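Local coordinates for protein orotidine-5-phosphate decarboxylase/orotate phosphoribosyltransferase, putative (Ompdcase-oprtase, putative) (Leishmania infantum, PDB 3QW3) that probably catalyses the decarboxylation of orotidine 5'-phosphate to UMP, this chain being the decarboxylase domain of a bifunctional UMP synthase that also carries an orotate phosphoribosyltransferase, at residues E68-V73 with I77-D82; V132-S137 with A157-A162; K35-Q40 with G230-A235; L15-L20 with W195-G200. All coordinates share one frame; numbering follows the deposited sequence.

Contact 1 (E68-V73 with I77-D82); sequences EVIRAV and IPVVLD
The flat group that V73 meets here is the peptide of I77, whose carbonyl oxygen I77 O lies 3.5 Å from the methyl V73 CG1; everything else that touches is branched and aliphatic. The same methyl reaches I77 CB at 3.9 Å, the two side chains meeting at about a right angle. V73 sets its CG1 anti to the backbone N (chi1 176°), which turns this branch onto I77, where it also reaches V79 CG2, while the other branch, CG2, faces V79. There V73 CG2 abuts V79 CG2 at 3.9 Å. The second branch of V79 works in another direction: V79 CG1 stands 4.0 Å from I70 CG1, one helical turn further back, so that V79 is wedged between I70 and V73 with one methyl for each.

Helix 60-72 is the helical part of a beta-alpha-beta crossover in the TIM barrel, and it packs here on the approach to the strand that follows it, 80-85. Y48 of strand 47-50 touches both V73 and I77, while L103 covers I70. At the far end of the segment D82 forms salt bridges with K49 and K84, within the Asp-x-Lys-x-x-Asp signature of OMP decarboxylases. The chemistry thus divides along one short segment: the helix is seated by the fit of aliphatic branches, while the charged network begins only three residues beyond V79.

Contact 2 (V132-S137 with A157-A162); sequences VLCKTS and AVAERA. With SO4 (sulfate ion), chain F.
Oxygen O3 of a sulfate ion is held by R161, on the helix whose V158 and A159 pack against L133 and C134. R161 NH1 donates to O3 over 2.8 Å, with a bent N-H...O angle of 131°; a second bond, from R161 NH2, is modelled so short that its length is doubtful. O3 lies at the guanidinium edge, near its plane, and A157 O is also at the edge and in plane. R152 binds the same sulfate, which probably came from the crystallisation liquor.

The packing towards the barrel uses smaller groups. V158 CG1, anti to the backbone N (chi1 170°), comes to 3.7 Å from L133 O. Beside it C134 SG meets A159 CB at 4.1 Å, and L174 and V187 pack on the same cysteine side chain. This is the helix of a beta-alpha unit lying on its own strand, their axes 8.5 Å apart and running at 141° to each other. Y113 of the second subunit packs on L133 and V158 and hydrogen-bonds C134 O, which makes one face of the contact part of the dimer interface.

At the strand end K135 NZ donates to T136 O from above the carbonyl plane. Two neighbouring carbonyls therefore fare differently: C134 O is satisfied by the other subunit, whereas L133 O is buried under a methyl without a partner in the model, which probably carries some energetic cost.

Contact 3 (K35-Q40 with G230-A235); sequences KRLIEQ and GLARAA. With SO4 (sulfate ion), chain E.
L37 and A232 bring their backbones to 6.9 Å between CA atoms, where the C-terminal part of helix 27-41 passes the short helix 229-232 just before R233 leaves helical geometry. Nearly all of the contact is made by the forked end of L37. Its CG stands anti to the backbone N (chi1 -170°), which sends the two methyls out across the gap, and each finds a different part of the same alanine. L37 CD2 touches A232 CB at 4.1 Å, while L37 CD1 lies equally far, 4.1 Å, from A232 CA. A looser approach brings L37 CD1 to 4.4 Å from L231 O. The side chain of L231 instead reaches into the layer formed with V18 of strand 16-20 and with A240 and L244 of helix 237-253. P237 of that last helix also covers L37.

At the other end of the short helix G230 N donates to O4 of a sulfate over 3.1 Å, with an angle of 157°; the backbone nitrogens of S228 and R229 bind the same ion. An anion held by main-chain N-H groups after the last strand of a TIM barrel is consistent with the site that receives the substrate phosphate. The little helix thus has two chemically distinct ends, an N-terminal one whose peptide dipoles would suit an anion and a C-terminal one seated on leucine methyls.

Contact 4 (L15-L20 with W195-G200); sequences LLCVGL and WFLVPG
L15, just ahead of strand 16-20 of a TIM barrel, meets W195, close to strand 196-198. The two strands are not neighbours: strand 223-227 runs between them and takes the backbone hydrogen bonds of L15 and C17. Contact therefore depends on side chains that reach past the intervening strand, and the closer part lies at L15 and W195. There L15 CD2 comes to the edge of the indole, near the ring plane, 3.9 Å from W195 CH2. The adjoining ring carbon, W195 CZ3, is 4.1 Å from the same L15 CD2, so a single methyl faces this end of the six-membered ring. The leucine and the indole meet at about a right angle. With chi2 at 84° the indole stands across its own CA-CB bond, its benzene end directed to L15. Further support for the ring comes from R217, in a cation-pi contact, from F4, and from S221.

Deeper in the barrel the fit relaxes. C17 and L197 are the residues whose CA atoms come nearest, yet these remain 8.5 Å apart, and K49 of strand 47-50 touches both side chains. Beyond L197 no side chain of the second segment touches the first, and the chain comes out towards solvent at P199 and G200. What joins the two strands at the level of C17 is one sulfur-methyl touch, C17 SG to L197 CD1 at 4.3 Å.

Contact 4 is the most central, inside the barrel, while contacts 1 and 2 lie between the barrel and its helices and contact 3, the most peripheral, between two helices further out. Contacts 1, 3 and 4 form a continuous apolar patch: V69 touches L20, V73 touches I38, and L37 packs on V18 and L20. Contact 2 lies across the chain's centre from contacts 1 and 3, their centres 24 and 30 Å away, and is hydrogen-bonded to Y113 of the second subunit. Apolar contacts join the segments throughout, purely aliphatic in 1 and 3, with a sulfur in 2 and with sulfur and indole in 4. Of the sulfates beside contacts 2 and 3, arginines hold one and main-chain nitrogens the other.

Contact 1 (E68-V73 with I77-D82)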
loop_
_atom_site.group_PDB
_atom_site.type_symbol
_atom_site.label_atom_id
_atom_site.label_comp_id
_atom_site.label_asym_id
_atom_site.label_seq_id
_atom_site.Cartn_x
_atom_site.Cartn_y
_atom_site.Cartn_z
ATOM N N GLU A 68 -3.119 -8.527 -19.705
ATOM C CA GLU A 68 -3.394 -9.724 -20.497
ATOM C C GLU A 68 -3.918 -10.882 -19.639
ATOM O O GLU A 68 -4.851 -11.583 -20.038
ATOM C CB GLU A 68 -2.146 -10.147 -21.285
ATOM C CG GLU A 68 -2.361 -11.354 -22.194
ATOM C CD GLU A 68 -1.212 -11.608 -23.164
ATOM O OE1 GLU A 68 -1.380 -12.478 -24.046
ATOM O OE2 GLU A 68 -0.150 -10.954 -23.050
ATOM N N VAL A 69 -3.322 -11.078 -18.463
ATOM C CA VAL A 69 -3.766 -12.132 -17.545
ATOM C C VAL A 69 -5.198 -11.875 -17.059
ATOM O O VAL A 69 -6.018 -12.793 -17.029
ATOM C CB VAL A 69 -2.768 -12.335 -16.358
ATOM C CG1 VAL A 69 -3.349 -13.267 -15.297
ATOM C CG2 VAL A 69 -1.445 -12.887 -16.863
ATOM N N ILE A 70 -5.505 -10.628 -16.705
ATOM C CA ILE A 70 -6.863 -10.266 -16.274
ATOM C C ILE A 70 -7.879 -10.529 -17.395
ATOM O O ILE A 70 -8.938 -11.116 -17.156
ATOM C CB ILE A 70 -6.929 -8.805 -15.749
ATOM C CG1 ILE A 70 -6.203 -8.712 -14.397
ATOM C CG2 ILE A 70 -8.378 -8.317 -15.632
ATOM C CD1 ILE A 70 -5.995 -7.303 -13.877
ATOM N N ARG A 71 -7.533 -10.120 -18.615
ATOM C CA ARG A 71 -8.384 -10.348 -19.784
ATOM C C ARG A 71 -8.609 -11.847 -20.030
ATOM O O ARG A 71 -9.665 -12.243 -20.535
ATOM C CB ARG A 71 -7.786 -9.663 -21.019
ATOM C CG ARG A 71 -8.792 -9.323 -22.108
ATOM C CD ARG A 71 -8.198 -8.350 -23.129
ATOM N N ALA A 72 -7.627 -12.668 -19.651
ATOM C CA ALA A 72 -7.683 -14.130 -19.822
ATOM C C ALA A 72 -8.684 -14.833 -18.901
ATOM O O ALA A 72 -9.118 -15.952 -19.186
ATOM C CB ALA A 72 -6.298 -14.741 -19.652
ATOM N N VAL A 73 -9.042 -14.183 -17.798
ATOM C CA VAL A 73 -10.008 -14.748 -16.862
ATOM C C VAL A 73 -11.397 -14.777 -17.520
ATOM O O VAL A 73 -11.863 -13.745 -18.009
ATOM C CB VAL A 73 -10.036 -13.949 -15.534
ATOM C CG1 VAL A 73 -11.099 -14.480 -14.597
ATOM C CG2 VAL A 73 -8.655 -13.986 -14.871
ATOM N N ILE A 77 -16.231 -14.432 -13.913
ATOM C CA ILE A 77 -15.397 -14.672 -12.731
ATOM C C ILE A 77 -14.669 -13.384 -12.344
ATOM O O ILE A 77 -13.858 -12.877 -13.118
ATOM C CB ILE A 77 -14.393 -15.828 -12.930
ATOM C CG1 ILE A 77 -15.108 -17.084 -13.464
ATOM C CG2 ILE A 77 -13.675 -16.137 -11.601
ATOM C CD1 ILE A 77 -14.160 -18.239 -13.870
ATOM N N PRO A 78 -14.962 -12.858 -11.142
ATOM C CA PRO A 78 -14.375 -11.577 -10.742
ATOM C C PRO A 78 -12.894 -11.690 -10.407
ATOM O O PRO A 78 -12.425 -12.752 -9.999
ATOM C CB PRO A 78 -15.185 -11.191 -9.510
ATOM C CG PRO A 78 -15.643 -12.491 -8.931
ATOM C CD PRO A 78 -15.849 -13.411 -10.103
ATOM N N VAL A 79 -12.179 -10.586 -10.603
ATOM C CA VAL A 79 -10.746 -10.508 -10.359
ATOM C C VAL A 79 -10.501 -9.530 -9.217
ATOM O O VAL A 79 -10.968 -8.385 -9.248
ATOM C CB VAL A 79 -9.996 -10.041 -11.629
ATOM C CG1 VAL A 79 -8.515 -9.812 -11.348
ATOM C CG2 VAL A 79 -10.163 -11.064 -12.759
ATOM N N VAL A 80 -9.768 -9.997 -8.212
ATOM C CA VAL A 80 -9.338 -9.158 -7.106
ATOM C C VAL A 80 -7.862 -8.818 -7.313
ATOM O O VAL A 80 -7.009 -9.697 -7.256
ATOM C CB VAL A 80 -9.508 -9.884 -5.749
ATOM C CG1 VAL A 80 -9.047 -8.979 -4.598
ATOM C CG2 VAL A 80 -10.962 -10.335 -5.553
ATOM N N LEU A 81 -7.558 -7.550 -7.578
ATOM C CA LEU A 81 -6.166 -7.146 -7.701
ATOM C C LEU A 81 -5.594 -6.993 -6.295
ATOM O O LEU A 81 -6.026 -6.120 -5.539
ATOM C CB LEU A 81 -6.029 -5.844 -8.506
ATOM C CG LEU A 81 -4.600 -5.326 -8.717
ATOM C CD1 LEU A 81 -3.729 -6.317 -9.504
ATOM C CD2 LEU A 81 -4.620 -3.957 -9.412
ATOM N N ASP A 82 -4.641 -7.853 -5.941
ATOM C CA ASP A 82 -4.039 -7.791 -4.605
ATOM C C ASP A 82 -2.879 -6.812 -4.605
ATOM O O ASP A 82 -1.719 -7.193 -4.792
ATOM C CB ASP A 82 -3.597 -9.164 -4.101
ATOM C CG ASP A 82 -3.394 -9.193 -2.591
ATOM O OD1 ASP A 82 -3.470 -8.128 -1.930
ATOM O OD2 ASP A 82 -3.157 -10.290 -2.051
#

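Contact 2 (V132-S137 with A157-A162)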
loop_
_atom_site.group_PDB
_atom_site.type_symbol
_atom_site.label_atom_id
_atom_site.label_comp_id
_atom_site.label_asym_id
_atom_site.label_seq_id
_atom_site.Cartn_x
_atom_site.Cartn_y
_atom_site.Cartn_z
ATOM N N VAL A 132 -10.439 -4.499 2.711
ATOM C CA VAL A 132 -9.561 -3.733 3.600
ATOM C C VAL A 132 -8.837 -4.663 4.557
ATOM O O VAL A 132 -9.457 -5.525 5.180
ATOM C CB VAL A 132 -10.360 -2.681 4.404
ATOM C CG1 VAL A 132 -9.415 -1.847 5.269
ATOM C CG2 VAL A 132 -11.135 -1.778 3.457
ATOM N N LEU A 133 -7.524 -4.485 4.680
ATOM C CA LEU A 133 -6.743 -5.305 5.608
ATOM C C LEU A 133 -7.311 -5.201 7.009
ATOM O O LEU A 133 -7.587 -4.102 7.495
ATOM C CB LEU A 133 -5.275 -4.876 5.612
ATOM C CG LEU A 133 -4.540 -4.818 4.275
ATOM C CD1 LEU A 133 -3.093 -4.360 4.534
ATOM C CD2 LEU A 133 -4.557 -6.162 3.569
ATOM N N CYS A 134 -7.495 -6.346 7.657
ATOM C CA CYS A 134 -8.058 -6.358 9.003
ATOM C C CYS A 134 -7.169 -7.156 9.948
ATOM O O CYS A 134 -6.523 -6.591 10.832
ATOM C CB CYS A 134 -9.489 -6.902 8.976
ATOM S SG CYS A 134 -10.282 -6.958 10.586
ATOM N N LYS A 135 -7.123 -8.468 9.739
ATOM C CA LYS A 135 -6.267 -9.337 10.529
ATOM C C LYS A 135 -5.459 -10.220 9.600
ATOM O O LYS A 135 -6.021 -10.988 8.825
ATOM C CB LYS A 135 -7.109 -10.187 11.489
ATOM C CG LYS A 135 -6.298 -11.147 12.364
ATOM C CD LYS A 135 -5.526 -10.408 13.451
ATOM C CE LYS A 135 -4.903 -11.376 14.459
ATOM N NZ LYS A 135 -3.833 -12.244 13.874
ATOM N N THR A 136 -4.138 -10.097 9.675
ATOM C CA THR A 136 -3.239 -10.947 8.899
ATOM C C THR A 136 -2.493 -11.919 9.826
ATOM O O THR A 136 -2.395 -11.678 11.032
ATOM C CB THR A 136 -2.290 -10.109 8.003
ATOM O OG1 THR A 136 -1.556 -9.182 8.809
ATOM C CG2 THR A 136 -3.098 -9.328 6.976
ATOM N N SER A 137 -1.970 -13.005 9.257
ATOM C CA SER A 137 -1.438 -14.103 10.065
ATOM C C SER A 137 0.056 -14.025 10.381
ATOM O O SER A 137 0.553 -14.757 11.249
ATOM C CB SER A 137 -1.789 -15.446 9.419
ATOM O OG SER A 137 -3.193 -15.653 9.451
ATOM N N ALA A 157 -11.645 -2.978 15.917
ATOM C CA ALA A 157 -12.022 -1.590 15.620
ATOM C C ALA A 157 -12.104 -1.320 14.109
ATOM O O ALA A 157 -12.979 -0.588 13.641
ATOM C CB ALA A 157 -11.062 -0.610 16.294
ATOM N N VAL A 158 -11.186 -1.919 13.354
ATOM C CA VAL A 158 -11.192 -1.819 11.900
ATOM C C VAL A 158 -12.439 -2.507 11.328
ATOM O O VAL A 158 -13.126 -1.949 10.468
ATOM C CB VAL A 158 -9.892 -2.412 11.299
ATOM C CG1 VAL A 158 -9.990 -2.532 9.776
ATOM C CG2 VAL A 158 -8.693 -1.556 11.697
ATOM N N ALA A 159 -12.731 -3.702 11.831
ATOM C CA ALA A 159 -13.913 -4.461 11.407
ATOM C C ALA A 159 -15.215 -3.688 11.632
ATOM O O ALA A 159 -16.089 -3.679 10.761
ATOM C CB ALA A 159 -13.955 -5.824 12.106
ATOM N N GLU A 160 -15.329 -3.029 12.785
ATOM C CA GLU A 160 -16.511 -2.218 13.117
ATOM C C GLU A 160 -16.695 -1.049 12.157
ATOM O O GLU A 160 -17.802 -0.798 11.664
ATOM C CB GLU A 160 -16.414 -1.679 14.548
ATOM C CG GLU A 160 -16.559 -2.714 15.640
ATOM C CD GLU A 160 -16.548 -2.081 17.024
ATOM O OE1 GLU A 160 -15.765 -1.134 17.248
ATOM O OE2 GLU A 160 -17.331 -2.524 17.888
ATOM N N ARG A 161 -15.604 -0.329 11.896
ATOM C CA ARG A 161 -15.617 0.767 10.937
ATOM C C ARG A 161 -16.070 0.292 9.565
ATOM O O ARG A 161 -16.879 0.943 8.909
ATOM C CB ARG A 161 -14.226 1.386 10.826
ATOM C CG ARG A 161 -14.035 2.613 11.673
ATOM C CD ARG A 161 -12.568 2.837 11.967
ATOM N NE ARG A 161 -12.376 3.953 12.890
ATOM C CZ ARG A 161 -12.481 3.872 14.214
ATOM N NH1 ARG A 161 -12.784 2.723 14.808
ATOM N NH2 ARG A 161 -12.283 4.955 14.948
ATOM N N ALA A 162 -15.536 -0.853 9.144
ATOM C CA ALA A 162 -15.814 -1.397 7.829
ATOM C C ALA A 162 -17.281 -1.789 7.672
ATOM O O ALA A 162 -17.896 -1.456 6.665
ATOM C CB ALA A 162 -14.899 -2.582 7.543
HETATM S S SO4 F . -13.962 4.180 18.299
HETATM O O1 SO4 F . -13.819 5.468 18.972
HETATM O O2 SO4 F . -15.331 4.032 17.807
HETATM O O3 SO4 F . -13.044 4.125 17.173
HETATM O O4 SO4 F . -13.640 3.101 19.230
#

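Contact 3 (K35-Q40 with G230-A235)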
loop_
_atom_site.group_PDB
_atom_site.type_symbol
_atom_site.label_atom_id
_atom_site.label_comp_id
_atom_site.label_asym_id
_atom_site.label_seq_id
_atom_site.Cartn_x
_atom_site.Cartn_y
_atom_site.Cartn_z
ATOM N N LYS A 35 -2.209 -18.277 -17.560
ATOM C CA LYS A 35 -3.221 -18.803 -18.486
ATOM C C LYS A 35 -3.461 -20.306 -18.288
ATOM O O LYS A 35 -4.612 -20.755 -18.251
ATOM C CB LYS A 35 -2.852 -18.491 -19.935
ATOM C CG LYS A 35 -3.143 -17.056 -20.349
ATOM C CD LYS A 35 -2.687 -16.803 -21.780
ATOM C CE LYS A 35 -3.238 -15.485 -22.312
ATOM N N ARG A 36 -2.376 -21.065 -18.136
ATOM C CA ARG A 36 -2.443 -22.506 -17.857
ATOM C C ARG A 36 -3.191 -22.799 -16.553
ATOM O O ARG A 36 -4.047 -23.684 -16.515
ATOM C CB ARG A 36 -1.036 -23.117 -17.818
ATOM C CG ARG A 36 -0.985 -24.629 -17.604
ATOM C CD ARG A 36 0.460 -25.128 -17.614
ATOM N NE ARG A 36 0.548 -26.586 -17.671
ATOM N N LEU A 37 -2.882 -22.047 -15.494
ATOM C CA LEU A 37 -3.554 -22.240 -14.209
ATOM C C LEU A 37 -5.041 -21.870 -14.275
ATOM O O LEU A 37 -5.875 -22.541 -13.667
ATOM C CB LEU A 37 -2.849 -21.461 -13.084
ATOM C CG LEU A 37 -3.294 -21.767 -11.649
ATOM C CD1 LEU A 37 -3.084 -23.241 -11.284
ATOM C CD2 LEU A 37 -2.549 -20.874 -10.662
ATOM N N ILE A 38 -5.363 -20.809 -15.016
ATOM C CA ILE A 38 -6.757 -20.408 -15.214
ATOM C C ILE A 38 -7.515 -21.523 -15.936
ATOM O O ILE A 38 -8.617 -21.897 -15.527
ATOM C CB ILE A 38 -6.882 -19.078 -15.998
ATOM C CG1 ILE A 38 -6.382 -17.903 -15.149
ATOM C CG2 ILE A 38 -8.336 -18.829 -16.412
ATOM C CD1 ILE A 38 -6.045 -16.657 -15.959
ATOM N N GLU A 39 -6.906 -22.059 -16.991
ATOM C CA GLU A 39 -7.499 -23.166 -17.755
ATOM C C GLU A 39 -7.775 -24.384 -16.872
ATOM O O GLU A 39 -8.815 -25.035 -17.010
ATOM C CB GLU A 39 -6.593 -23.547 -18.938
ATOM N N GLN A 40 -6.856 -24.675 -15.954
ATOM C CA GLN A 40 -6.983 -25.832 -15.060
ATOM C C GLN A 40 -8.026 -25.666 -13.949
ATOM O O GLN A 40 -8.580 -26.657 -13.463
ATOM C CB GLN A 40 -5.628 -26.172 -14.437
ATOM C CG GLN A 40 -4.599 -26.701 -15.419
ATOM C CD GLN A 40 -3.194 -26.698 -14.854
ATOM O OE1 GLN A 40 -2.841 -25.845 -14.041
ATOM N NE2 GLN A 40 -2.380 -27.651 -15.290
ATOM N N GLY A 230 -0.741 -24.031 -2.762
ATOM C CA GLY A 230 -1.482 -25.294 -2.695
ATOM C C GLY A 230 -2.110 -25.734 -4.011
ATOM O O GLY A 230 -2.402 -26.921 -4.194
ATOM N N LEU A 231 -2.316 -24.781 -4.920
ATOM C CA LEU A 231 -2.859 -25.064 -6.251
ATOM C C LEU A 231 -1.795 -25.012 -7.334
ATOM O O LEU A 231 -1.635 -25.963 -8.099
ATOM C CB LEU A 231 -3.982 -24.083 -6.613
ATOM C CG LEU A 231 -5.359 -24.250 -5.984
ATOM C CD1 LEU A 231 -6.261 -23.096 -6.395
ATOM C CD2 LEU A 231 -5.967 -25.572 -6.405
ATOM N N ALA A 232 -1.076 -23.891 -7.401
ATOM C CA ALA A 232 -0.094 -23.658 -8.457
ATOM C C ALA A 232 1.004 -24.719 -8.460
ATOM O O ALA A 232 1.500 -25.102 -9.521
ATOM C CB ALA A 232 0.503 -22.255 -8.338
ATOM N N ARG A 233 1.358 -25.206 -7.273
ATOM C CA ARG A 233 2.436 -26.185 -7.133
ATOM C C ARG A 233 1.949 -27.617 -6.882
ATOM O O ARG A 233 2.755 -28.519 -6.639
ATOM C CB ARG A 233 3.443 -25.738 -6.061
ATOM C CG ARG A 233 4.169 -24.434 -6.410
ATOM C CD ARG A 233 5.548 -24.345 -5.763
ATOM N NE ARG A 233 5.478 -24.032 -4.337
ATOM N N ALA A 234 0.636 -27.828 -6.943
ATOM C CA ALA A 234 0.081 -29.180 -6.867
ATOM C C ALA A 234 0.411 -29.942 -8.149
ATOM O O ALA A 234 0.444 -29.355 -9.232
ATOM C CB ALA A 234 -1.427 -29.131 -6.650
ATOM N N ALA A 235 0.653 -31.247 -8.023
ATOM C CA ALA A 235 0.935 -32.094 -9.181
ATOM C C ALA A 235 -0.165 -31.980 -10.239
ATOM O O ALA A 235 0.116 -31.936 -11.440
ATOM C CB ALA A 235 1.117 -33.545 -8.746
HETATM S S SO4 E . -0.915 -20.690 -0.001
HETATM O O1 SO4 E . -0.536 -20.582 1.406
HETATM O O2 SO4 E . -2.224 -20.073 -0.194
HETATM O O3 SO4 E . 0.079 -20.008 -0.828
HETATM O O4 SO4 E . -0.987 -22.100 -0.384
#

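Contact 4 (L15-L20 with W195-G200)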
loop_
_atom_site.group_PDB
_atom_site.type_symbol
_atom_site.label_atom_id
_atom_site.label_comp_id
_atom_site.label_asym_id
_atom_site.label_seq_id
_atom_site.Cartn_x
_atom_site.Cartn_y
_atom_site.Cartn_z
ATOM N N LEU A 15 -16.475 -21.179 -3.221
ATOM C CA LEU A 15 -15.898 -20.056 -2.466
ATOM C C LEU A 15 -14.377 -19.979 -2.640
ATOM O O LEU A 15 -13.686 -19.277 -1.886
ATOM C CB LEU A 15 -16.241 -20.159 -0.980
ATOM C CG LEU A 15 -17.721 -20.120 -0.592
ATOM C CD1 LEU A 15 -17.870 -20.189 0.923
ATOM C CD2 LEU A 15 -18.421 -18.876 -1.142
ATOM N N LEU A 16 -13.863 -20.706 -3.626
ATOM C CA LEU A 16 -12.419 -20.782 -3.852
ATOM C C LEU A 16 -11.899 -19.601 -4.668
ATOM O O LEU A 16 -12.360 -19.351 -5.775
ATOM C CB LEU A 16 -12.059 -22.104 -4.539
ATOM C CG LEU A 16 -10.583 -22.348 -4.849
ATOM C CD1 LEU A 16 -9.767 -22.439 -3.564
ATOM C CD2 LEU A 16 -10.431 -23.615 -5.683
ATOM N N CYS A 17 -10.933 -18.880 -4.099
ATOM C CA CYS A 17 -10.224 -17.821 -4.817
ATOM C C CYS A 17 -8.861 -18.353 -5.217
ATOM O O CYS A 17 -8.117 -18.847 -4.369
ATOM C CB CYS A 17 -10.065 -16.595 -3.928
ATOM S SG CYS A 17 -9.198 -15.217 -4.710
ATOM N N VAL A 18 -8.546 -18.279 -6.503
ATOM C CA VAL A 18 -7.284 -18.818 -7.008
ATOM C C VAL A 18 -6.259 -17.693 -7.154
ATOM O O VAL A 18 -6.436 -16.770 -7.951
ATOM C CB VAL A 18 -7.467 -19.561 -8.354
ATOM C CG1 VAL A 18 -6.144 -20.144 -8.840
ATOM C CG2 VAL A 18 -8.537 -20.660 -8.235
ATOM N N GLY A 19 -5.188 -17.774 -6.372
ATOM C CA GLY A 19 -4.112 -16.791 -6.466
ATOM C C GLY A 19 -3.351 -16.923 -7.770
ATOM O O GLY A 19 -3.100 -18.035 -8.244
ATOM N N LEU A 20 -2.999 -15.791 -8.372
ATOM C CA LEU A 20 -2.153 -15.811 -9.552
ATOM C C LEU A 20 -0.844 -15.135 -9.185
ATOM O O LEU A 20 -0.729 -13.906 -9.214
ATOM C CB LEU A 20 -2.839 -15.157 -10.754
ATOM C CG LEU A 20 -4.134 -15.863 -11.189
ATOM C CD1 LEU A 20 -4.843 -15.060 -12.265
ATOM C CD2 LEU A 20 -3.865 -17.295 -11.655
ATOM N N TRP A 195 -18.081 -9.605 3.259
ATOM C CA TRP A 195 -17.270 -10.688 2.712
ATOM C C TRP A 195 -15.866 -10.594 3.278
ATOM O O TRP A 195 -15.318 -9.490 3.412
ATOM C CB TRP A 195 -17.206 -10.598 1.191
ATOM C CG TRP A 195 -18.358 -11.257 0.522
ATOM C CD1 TRP A 195 -19.591 -10.720 0.277
ATOM C CD2 TRP A 195 -18.389 -12.593 0.012
ATOM N NE1 TRP A 195 -20.389 -11.642 -0.368
ATOM C CE2 TRP A 195 -19.674 -12.801 -0.540
ATOM C CE3 TRP A 195 -17.452 -13.636 -0.038
ATOM C CZ2 TRP A 195 -20.047 -14.013 -1.129
ATOM C CZ3 TRP A 195 -17.826 -14.847 -0.625
ATOM C CH2 TRP A 195 -19.116 -15.019 -1.160
ATOM N N PHE A 196 -15.296 -11.745 3.621
ATOM C CA PHE A 196 -13.893 -11.809 4.032
ATOM C C PHE A 196 -13.090 -12.455 2.912
ATOM O O PHE A 196 -13.507 -13.474 2.341
ATOM C CB PHE A 196 -13.685 -12.651 5.302
ATOM C CG PHE A 196 -14.401 -12.157 6.538
ATOM C CD1 PHE A 196 -15.050 -10.922 6.589
ATOM C CD2 PHE A 196 -14.373 -12.941 7.691
ATOM C CE1 PHE A 196 -15.699 -10.511 7.763
ATOM C CE2 PHE A 196 -15.009 -12.529 8.865
ATOM C CZ PHE A 196 -15.671 -11.315 8.894
ATOM N N LEU A 197 -11.943 -11.866 2.596
ATOM C CA LEU A 197 -10.958 -12.523 1.748
ATOM C C LEU A 197 -10.000 -13.189 2.716
ATOM O O LEU A 197 -9.397 -12.521 3.555
ATOM C CB LEU A 197 -10.238 -11.508 0.855
ATOM C CG LEU A 197 -9.075 -12.009 -0.008
ATOM C CD1 LEU A 197 -9.499 -13.072 -1.022
ATOM C CD2 LEU A 197 -8.412 -10.827 -0.724
ATOM N N VAL A 198 -9.874 -14.511 2.595
ATOM C CA VAL A 198 -9.234 -15.332 3.617
ATOM C C VAL A 198 -8.023 -16.061 3.037
ATOM O O VAL A 198 -8.171 -17.123 2.421
ATOM C CB VAL A 198 -10.255 -16.329 4.243
ATOM C CG1 VAL A 198 -9.621 -17.151 5.356
ATOM C CG2 VAL A 198 -11.450 -15.572 4.783
ATOM N N PRO A 199 -6.822 -15.478 3.204
ATOM C CA PRO A 199 -5.617 -16.144 2.710
ATOM C C PRO A 199 -4.964 -17.080 3.734
ATOM O O PRO A 199 -5.201 -16.945 4.943
ATOM C CB PRO A 199 -4.686 -14.976 2.371
ATOM C CG PRO A 199 -5.145 -13.832 3.241
ATOM C CD PRO A 199 -6.533 -14.137 3.751
ATOM N N GLY A 200 -4.187 -18.037 3.229
ATOM C CA GLY A 200 -3.310 -18.884 4.050
ATOM C C GLY A 200 -3.907 -20.022 4.866
ATOM O O GLY A 200 -3.598 -20.145 6.056
#